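Ubiquitin-conjugating enzyme (Plasmodium vivax, PDB 2FO3) probably carries activated ubiquitin as a thioester and passes it on toward protein substrates, as an E2 enzyme of the UBC family. Local coordinates at residues A[26-31]-A[38-43]; A[55-60]-A[72-77]. All coordinates share one frame; numbering follows the deposited sequence.

Interaction 1 of 2, residues A[26-31]-A[38-43]; sequences CTLDVH and WIVKYV
The first beta hairpin of the UBC fold brings Leu-28 of strand 26-30 against Trp-38 and Val-40 of strand 37-43. The strands run antiparallel and begin the four-stranded meander of the domain; 26-30 is its outermost strand on this side. Two hydrogen-bonded pairs tie them, Thr-27 with Lys-41 and Asp-29 with Ile-39. The bond from Lys-41 N to Thr-27 O is 2.9 Å long and runs close to the line of the carbonyl. Ile-39 N reaches Asp-29 O from above the carbonyl plane, 44° out of it, although its N-H points almost straight at the oxygen.

Cys-26, Leu-28, Val-30, Trp-38, Val-40 and Tyr-42 share one face of the sheet. The side chain of Leu-28 leaves with CG anti to the backbone N (chi1 179°), and this carries its methyls across to the second strand. CD1 touches both partners, 3.6 Å from Trp-38 CE3 and 3.8 Å from Val-40 CG2. CD2 lies over one face of the indole, toward the rim. Val-30 runs alongside the same indole, with CG1 3.7 Å from Trp-38 CD1. Helix 10-20 covers this part through Leu-15 and Phe-18. Further along, Cys-26 SG approaches the Tyr-42 ring obliquely, and helix 105-116 packs on both residues. The hydroxyl of Tyr-42 is hydrogen-bonded to Leu-45 N beyond the strand.

The other face carries Thr-27, Asp-29, Ile-39 and Lys-41. Here Thr-27 and Lys-41 lie side by side, OG1 3.6 Å from Lys-41 CB. A water joins the pair: it is 2.9 Å from Thr-27 OG1 and donates to Lys-41 O at 3.1 Å.

Interaction 2 of 2, residues A[55-60]-A[72-77]; sequences YKLKII and VYFLQK
Leu-57 puts one methyl over the centre of the Phe-74 ring. Its CD1 stands 3.4 Å from the ring centroid and only 5° off the ring normal, a CH-pi contact. The branch carbon of Leu-57 meets Val-72, with CG 3.6 Å from Val-72 CG1. Val-72 also lies beside Ile-59, through CG2 and Ile-59 CG1. Tyr-55 CB comes obliquely to Phe-74 CE1 at 3.9 Å. The Tyr-55 ring itself has Lys-77 O at its edge, in the ring plane, 3.4 Å from CD1; its hydroxyl is hydrogen-bonded to Glu-53 OE1.

On the opposite face Lys-58 and Tyr-73 run side by side. Tyr-73 CG stands between the backbone N and the carbonyl carbon (chi1 64°), which brings the phenol beside the extended lysine chain. Lys-58 CB lies over one ring face toward the rim, and CE is 3.6 Å from Tyr-73 OH. Ile-60 CD1 touches the edge of the same ring. Leu-75 follows on this side, its CD2 3.9 Å from Lys-58 CB.

These side chains hang on the last hairpin of the UBC meander, strands 54-60 and 71-74. Lys-58 and Tyr-73 exchange two backbone hydrogen bonds. Past the end of the strand, Leu-75 N still donates to Lys-56 O, at 2.7 Å and nearly straight (172°). A water then accepts from Lys-56 N and donates to Leu-75 O, bridging the chains where they part. The peptide bond between Gln-76 and Lys-77 is cis.

Farther out, helix 105-116 packs on the face of Ile-59, Val-72 and Phe-74 through Ile-105, Leu-108, Ile-112 and Leu-116. Pro-79 and Ile-90, from loops, also pack on Phe-74.

Interactions 1 and 2 are the outer two hairpins of one four-stranded antiparallel meander, with strand order the same as chain order. Their centres are 9 Å apart. Interaction 1 closes before interaction 2 opens. The inner strands, 37-43 and 54-60, are neighbours and join the pair: probable backbone hydrogen bonds run from Leu-57 N to Val-40 O and from Tyr-42 N to Tyr-55 O. Val-40 also packs on Ile-59 on the helix-covered face, and Ile-39 on Lys-58 on the other. Helix 105-116 touches both hairpins, while helix 10-20 covers interaction 1. Together the two hairpins make up the sheet of the E2 (UBC) domain.

Interaction 1 of 2, residues A[26-31]-A[38-43]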
loop_
_atom_site.group_PDB
_atom_site.type_symbol
_atom_site.label_atom_id
_atom_site.label_comp_id
_atom_site.label_asym_id
_atom_site.label_seq_id
_atom_site.Cartn_x
_atom_site.Cartn_y
_atom_site.Cartn_z
ATOM N N CYS A 26 6.070 -1.710 -8.429
ATOM C CA CYS A 26 4.649 -1.541 -8.194
ATOM C C CYS A 26 3.954 -0.852 -9.349
ATOM O O CYS A 26 4.522 0.038 -9.991
ATOM C CB CYS A 26 4.395 -0.730 -6.911
ATOM S SG CYS A 26 4.928 -1.552 -5.430
ATOM N N THR A 27 2.723 -1.249 -9.594
ATOM C CA THR A 27 1.883 -0.596 -10.569
ATOM C C THR A 27 0.514 -0.407 -9.929
ATOM O O THR A 27 0.104 -1.180 -9.041
ATOM C CB THR A 27 1.729 -1.426 -11.847
ATOM O OG1 THR A 27 1.310 -2.732 -11.491
ATOM C CG2 THR A 27 3.059 -1.490 -12.640
ATOM N N LEU A 28 -0.187 0.615 -10.367
ATOM C CA LEU A 28 -1.435 0.991 -9.730
ATOM C C LEU A 28 -2.639 0.637 -10.542
ATOM O O LEU A 28 -2.636 0.782 -11.759
ATOM C CB LEU A 28 -1.442 2.504 -9.448
ATOM C CG LEU A 28 -2.671 3.155 -8.784
ATOM C CD1 LEU A 28 -2.912 2.634 -7.335
ATOM C CD2 LEU A 28 -2.471 4.654 -8.770
ATOM N N ASP A 29 -3.678 0.174 -9.861
ATOM C CA ASP A 29 -5.022 0.190 -10.437
ATOM C C ASP A 29 -5.969 0.904 -9.489
ATOM O O ASP A 29 -5.660 1.076 -8.293
ATOM C CB ASP A 29 -5.522 -1.220 -10.747
ATOM C CG ASP A 29 -6.728 -1.223 -11.697
ATOM O OD1 ASP A 29 -7.077 -0.159 -12.317
ATOM O OD2 ASP A 29 -7.334 -2.300 -11.820
ATOM N N VAL A 30 -7.099 1.357 -10.012
ATOM C CA VAL A 30 -8.118 1.991 -9.190
ATOM C C VAL A 30 -9.470 1.302 -9.417
ATOM O O VAL A 30 -9.718 0.744 -10.500
ATOM C CB VAL A 30 -8.239 3.553 -9.431
ATOM C CG1 VAL A 30 -6.891 4.231 -9.243
ATOM C CG2 VAL A 30 -8.839 3.894 -10.840
ATOM N N HIS A 31 -10.340 1.333 -8.419
ATOM C CA HIS A 31 -11.680 0.769 -8.612
ATOM C C HIS A 31 -12.487 1.657 -9.587
ATOM O O HIS A 31 -12.571 2.869 -9.379
ATOM C CB HIS A 31 -12.439 0.612 -7.286
ATOM C CG HIS A 31 -13.675 -0.218 -7.413
ATOM N ND1 HIS A 31 -14.788 0.203 -8.117
ATOM C CD2 HIS A 31 -13.969 -1.457 -6.956
ATOM C CE1 HIS A 31 -15.710 -0.738 -8.089
ATOM N NE2 HIS A 31 -15.243 -1.756 -7.386
ATOM N N TRP A 38 -7.956 1.896 -4.162
ATOM C CA TRP A 38 -6.859 1.573 -5.080
ATOM C C TRP A 38 -6.420 0.139 -4.862
ATOM O O TRP A 38 -6.556 -0.396 -3.773
ATOM C CB TRP A 38 -5.632 2.484 -4.846
ATOM C CG TRP A 38 -5.790 3.949 -5.101
ATOM C CD1 TRP A 38 -6.913 4.617 -5.587
ATOM C CD2 TRP A 38 -4.760 4.949 -4.967
ATOM N NE1 TRP A 38 -6.629 5.952 -5.705
ATOM C CE2 TRP A 38 -5.323 6.184 -5.351
ATOM C CE3 TRP A 38 -3.406 4.911 -4.564
ATOM C CZ2 TRP A 38 -4.588 7.400 -5.314
ATOM C CZ3 TRP A 38 -2.669 6.118 -4.519
ATOM C CH2 TRP A 38 -3.274 7.347 -4.904
ATOM N N ILE A 39 -5.845 -0.472 -5.885
ATOM C CA ILE A 39 -5.213 -1.771 -5.755
ATOM C C ILE A 39 -3.828 -1.638 -6.340
ATOM O O ILE A 39 -3.660 -1.337 -7.534
ATOM C CB ILE A 39 -5.930 -2.928 -6.520
ATOM C CG1 ILE A 39 -7.446 -2.936 -6.286
ATOM C CG2 ILE A 39 -5.282 -4.295 -6.193
ATOM C CD1 ILE A 39 -7.836 -3.326 -4.926
ATOM N N VAL A 40 -2.842 -1.853 -5.492
ATOM C CA VAL A 40 -1.448 -1.815 -5.902
ATOM C C VAL A 40 -0.897 -3.236 -6.113
ATOM O O VAL A 40 -1.012 -4.117 -5.233
ATOM C CB VAL A 40 -0.597 -0.999 -4.869
ATOM C CG1 VAL A 40 0.906 -1.072 -5.192
ATOM C CG2 VAL A 40 -1.059 0.423 -4.836
ATOM N N LYS A 41 -0.312 -3.466 -7.283
ATOM C CA LYS A 41 0.362 -4.731 -7.592
ATOM C C LYS A 41 1.866 -4.609 -7.333
ATOM O O LYS A 41 2.526 -3.733 -7.885
ATOM C CB LYS A 41 0.097 -5.134 -9.065
ATOM C CG LYS A 41 0.842 -6.394 -9.520
ATOM C CD LYS A 41 0.384 -6.826 -10.909
ATOM C CE LYS A 41 1.350 -7.872 -11.503
ATOM N NZ LYS A 41 0.798 -8.600 -12.719
ATOM N N TYR A 42 2.388 -5.479 -6.484
ATOM C CA TYR A 42 3.803 -5.531 -6.216
ATOM C C TYR A 42 4.349 -6.858 -6.706
ATOM O O TYR A 42 3.807 -7.915 -6.390
ATOM C CB TYR A 42 4.082 -5.335 -4.716
ATOM C CG TYR A 42 5.477 -5.692 -4.300
ATOM C CD1 TYR A 42 6.591 -5.006 -4.833
ATOM C CD2 TYR A 42 5.695 -6.683 -3.329
ATOM C CE1 TYR A 42 7.910 -5.343 -4.429
ATOM C CE2 TYR A 42 6.974 -7.012 -2.918
ATOM C CZ TYR A 42 8.081 -6.350 -3.470
ATOM O OH TYR A 42 9.337 -6.706 -3.054
ATOM N N VAL A 43 5.405 -6.790 -7.517
ATOM C CA VAL A 43 6.128 -7.995 -7.956
ATOM C C VAL A 43 7.380 -8.064 -7.122
ATOM O O VAL A 43 8.200 -7.159 -7.160
ATOM C CB VAL A 43 6.488 -7.952 -9.453
ATOM C CG1 VAL A 43 7.180 -9.279 -9.883
ATOM C CG2 VAL A 43 5.234 -7.677 -10.289
HETATM O O HOH W 1 3.616 -4.255 -10.709
#

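Interaction 2 of 2, residues A[55-60]-A[72-77]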
loop_
_atom_site.group_PDB
_atom_site.type_symbol
_atom_site.label_atom_id
_atom_site.label_comp_id
_atom_site.label_asym_id
_atom_site.label_seq_id
_atom_site.Cartn_x
_atom_site.Cartn_y
_atom_site.Cartn_z
ATOM N N TYR A 55 2.050 -9.907 -5.299
ATOM C CA TYR A 55 1.164 -9.566 -4.191
ATOM C C TYR A 55 0.376 -8.310 -4.515
ATOM O O TYR A 55 0.862 -7.408 -5.207
ATOM C CB TYR A 55 1.945 -9.449 -2.849
ATOM C CG TYR A 55 2.621 -10.744 -2.493
ATOM C CD1 TYR A 55 1.883 -11.816 -1.961
ATOM C CD2 TYR A 55 3.987 -10.938 -2.741
ATOM C CE1 TYR A 55 2.502 -13.041 -1.668
ATOM C CE2 TYR A 55 4.611 -12.151 -2.444
ATOM C CZ TYR A 55 3.857 -13.191 -1.917
ATOM O OH TYR A 55 4.454 -14.368 -1.624
ATOM N N LYS A 56 -0.849 -8.258 -4.024
ATOM C CA LYS A 56 -1.730 -7.135 -4.276
ATOM C C LYS A 56 -2.163 -6.498 -2.973
ATOM O O LYS A 56 -2.623 -7.168 -2.063
ATOM C CB LYS A 56 -2.926 -7.525 -5.148
ATOM C CG LYS A 56 -2.523 -7.627 -6.618
ATOM C CD LYS A 56 -3.672 -7.878 -7.530
ATOM C CE LYS A 56 -3.176 -7.851 -8.985
ATOM N NZ LYS A 56 -4.215 -8.280 -9.947
ATOM N N LEU A 57 -2.013 -5.190 -2.916
ATOM C CA LEU A 57 -2.311 -4.405 -1.725
ATOM C C LEU A 57 -3.557 -3.565 -1.996
ATOM O O LEU A 57 -3.602 -2.744 -2.962
ATOM C CB LEU A 57 -1.097 -3.498 -1.471
ATOM C CG LEU A 57 -0.571 -2.967 -0.157
ATOM C CD1 LEU A 57 -0.362 -4.057 0.902
ATOM C CD2 LEU A 57 0.763 -2.232 -0.439
ATOM N N LYS A 58 -4.569 -3.739 -1.165
ATOM C CA LYS A 58 -5.776 -2.921 -1.289
ATOM C C LYS A 58 -5.671 -1.711 -0.360
ATOM O O LYS A 58 -5.303 -1.854 0.810
ATOM C CB LYS A 58 -7.033 -3.710 -1.000
ATOM C CG LYS A 58 -8.279 -2.868 -1.236
ATOM C CD LYS A 58 -9.500 -3.774 -1.539
ATOM C CE LYS A 58 -10.774 -3.110 -1.058
ATOM N NZ LYS A 58 -11.984 -4.023 -1.269
ATOM N N ILE A 59 -5.991 -0.548 -0.898
ATOM C CA ILE A 59 -5.885 0.716 -0.196
ATOM C C ILE A 59 -7.230 1.411 -0.183
ATOM O O ILE A 59 -7.786 1.714 -1.223
ATOM C CB ILE A 59 -4.788 1.632 -0.795
ATOM C CG1 ILE A 59 -3.403 0.951 -0.722
ATOM C CG2 ILE A 59 -4.744 2.978 -0.028
ATOM C CD1 ILE A 59 -2.370 1.618 -1.641
ATOM N N ILE A 60 -7.772 1.631 1.014
ATOM C CA ILE A 60 -9.063 2.309 1.140
ATOM C C ILE A 60 -8.919 3.629 1.845
ATOM O O ILE A 60 -8.444 3.690 2.999
ATOM C CB ILE A 60 -10.093 1.433 1.915
ATOM C CG1 ILE A 60 -10.180 0.029 1.313
ATOM C CG2 ILE A 60 -11.472 2.127 1.956
ATOM C CD1 ILE A 60 -10.798 -0.991 2.204
ATOM N N VAL A 72 -5.020 -0.262 4.707
ATOM C CA VAL A 72 -4.161 -0.968 3.705
ATOM C C VAL A 72 -3.945 -2.396 4.135
ATOM O O VAL A 72 -3.489 -2.652 5.278
ATOM C CB VAL A 72 -2.768 -0.262 3.532
ATOM C CG1 VAL A 72 -1.882 -0.967 2.487
ATOM C CG2 VAL A 72 -2.935 1.153 3.134
ATOM N N TYR A 73 -4.269 -3.339 3.247
ATOM C CA TYR A 73 -4.029 -4.738 3.529
ATOM C C TYR A 73 -3.792 -5.535 2.245
ATOM O O TYR A 73 -4.218 -5.113 1.157
ATOM C CB TYR A 73 -5.191 -5.329 4.352
ATOM C CG TYR A 73 -6.519 -5.344 3.638
ATOM C CD1 TYR A 73 -6.921 -6.457 2.895
ATOM C CD2 TYR A 73 -7.372 -4.230 3.691
ATOM C CE1 TYR A 73 -8.127 -6.469 2.225
ATOM C CE2 TYR A 73 -8.614 -4.236 3.028
ATOM C CZ TYR A 73 -8.977 -5.361 2.304
ATOM O OH TYR A 73 -10.189 -5.386 1.662
ATOM N N PHE A 74 -3.121 -6.679 2.381
ATOM C CA PHE A 74 -2.832 -7.546 1.228
ATOM C C PHE A 74 -4.020 -8.414 0.842
ATOM O O PHE A 74 -4.721 -8.964 1.715
ATOM C CB PHE A 74 -1.662 -8.447 1.529
ATOM C CG PHE A 74 -0.335 -7.757 1.474
ATOM C CD1 PHE A 74 0.326 -7.587 0.241
ATOM C CD2 PHE A 74 0.273 -7.286 2.643
ATOM C CE1 PHE A 74 1.581 -6.945 0.181
ATOM C CE2 PHE A 74 1.510 -6.654 2.593
ATOM C CZ PHE A 74 2.169 -6.488 1.344
ATOM N N LEU A 75 -4.253 -8.541 -0.468
ATOM C CA LEU A 75 -5.288 -9.438 -0.958
ATOM C C LEU A 75 -4.776 -10.857 -0.822
ATOM O O LEU A 75 -3.579 -11.069 -0.575
ATOM C CB LEU A 75 -5.693 -9.086 -2.401
ATOM C CG LEU A 75 -6.358 -7.706 -2.567
ATOM C CD1 LEU A 75 -6.740 -7.472 -4.009
ATOM C CD2 LEU A 75 -7.582 -7.514 -1.644
ATOM N N GLN A 76 -5.665 -11.837 -0.936
ATOM C CA GLN A 76 -5.285 -13.235 -0.791
ATOM C C GLN A 76 -4.544 -13.726 -2.022
ATOM O O GLN A 76 -4.925 -13.351 -3.120
ATOM C CB GLN A 76 -6.557 -14.090 -0.528
ATOM C CG GLN A 76 -7.206 -13.823 0.848
ATOM C CD GLN A 76 -6.274 -14.206 1.999
ATOM O OE1 GLN A 76 -5.748 -15.322 2.036
ATOM N NE2 GLN A 76 -6.046 -13.264 2.936
ATOM N N LYS A 77 -3.458 -14.513 -1.880
ATOM C CA LYS A 77 -2.831 -14.889 -0.597
ATOM C C LYS A 77 -1.817 -13.830 -0.187
ATOM O O LYS A 77 -1.036 -13.372 -1.020
ATOM C CB LYS A 77 -2.053 -16.205 -0.723
ATOM C CG LYS A 77 -2.865 -17.471 -0.974
ATOM C CD LYS A 77 -3.736 -17.803 0.199
ATOM C CE LYS A 77 -3.968 -19.328 0.269
ATOM N NZ LYS A 77 -5.247 -19.634 1.018
HETATM O O HOH W 2 -1.535 -10.313 -2.065
#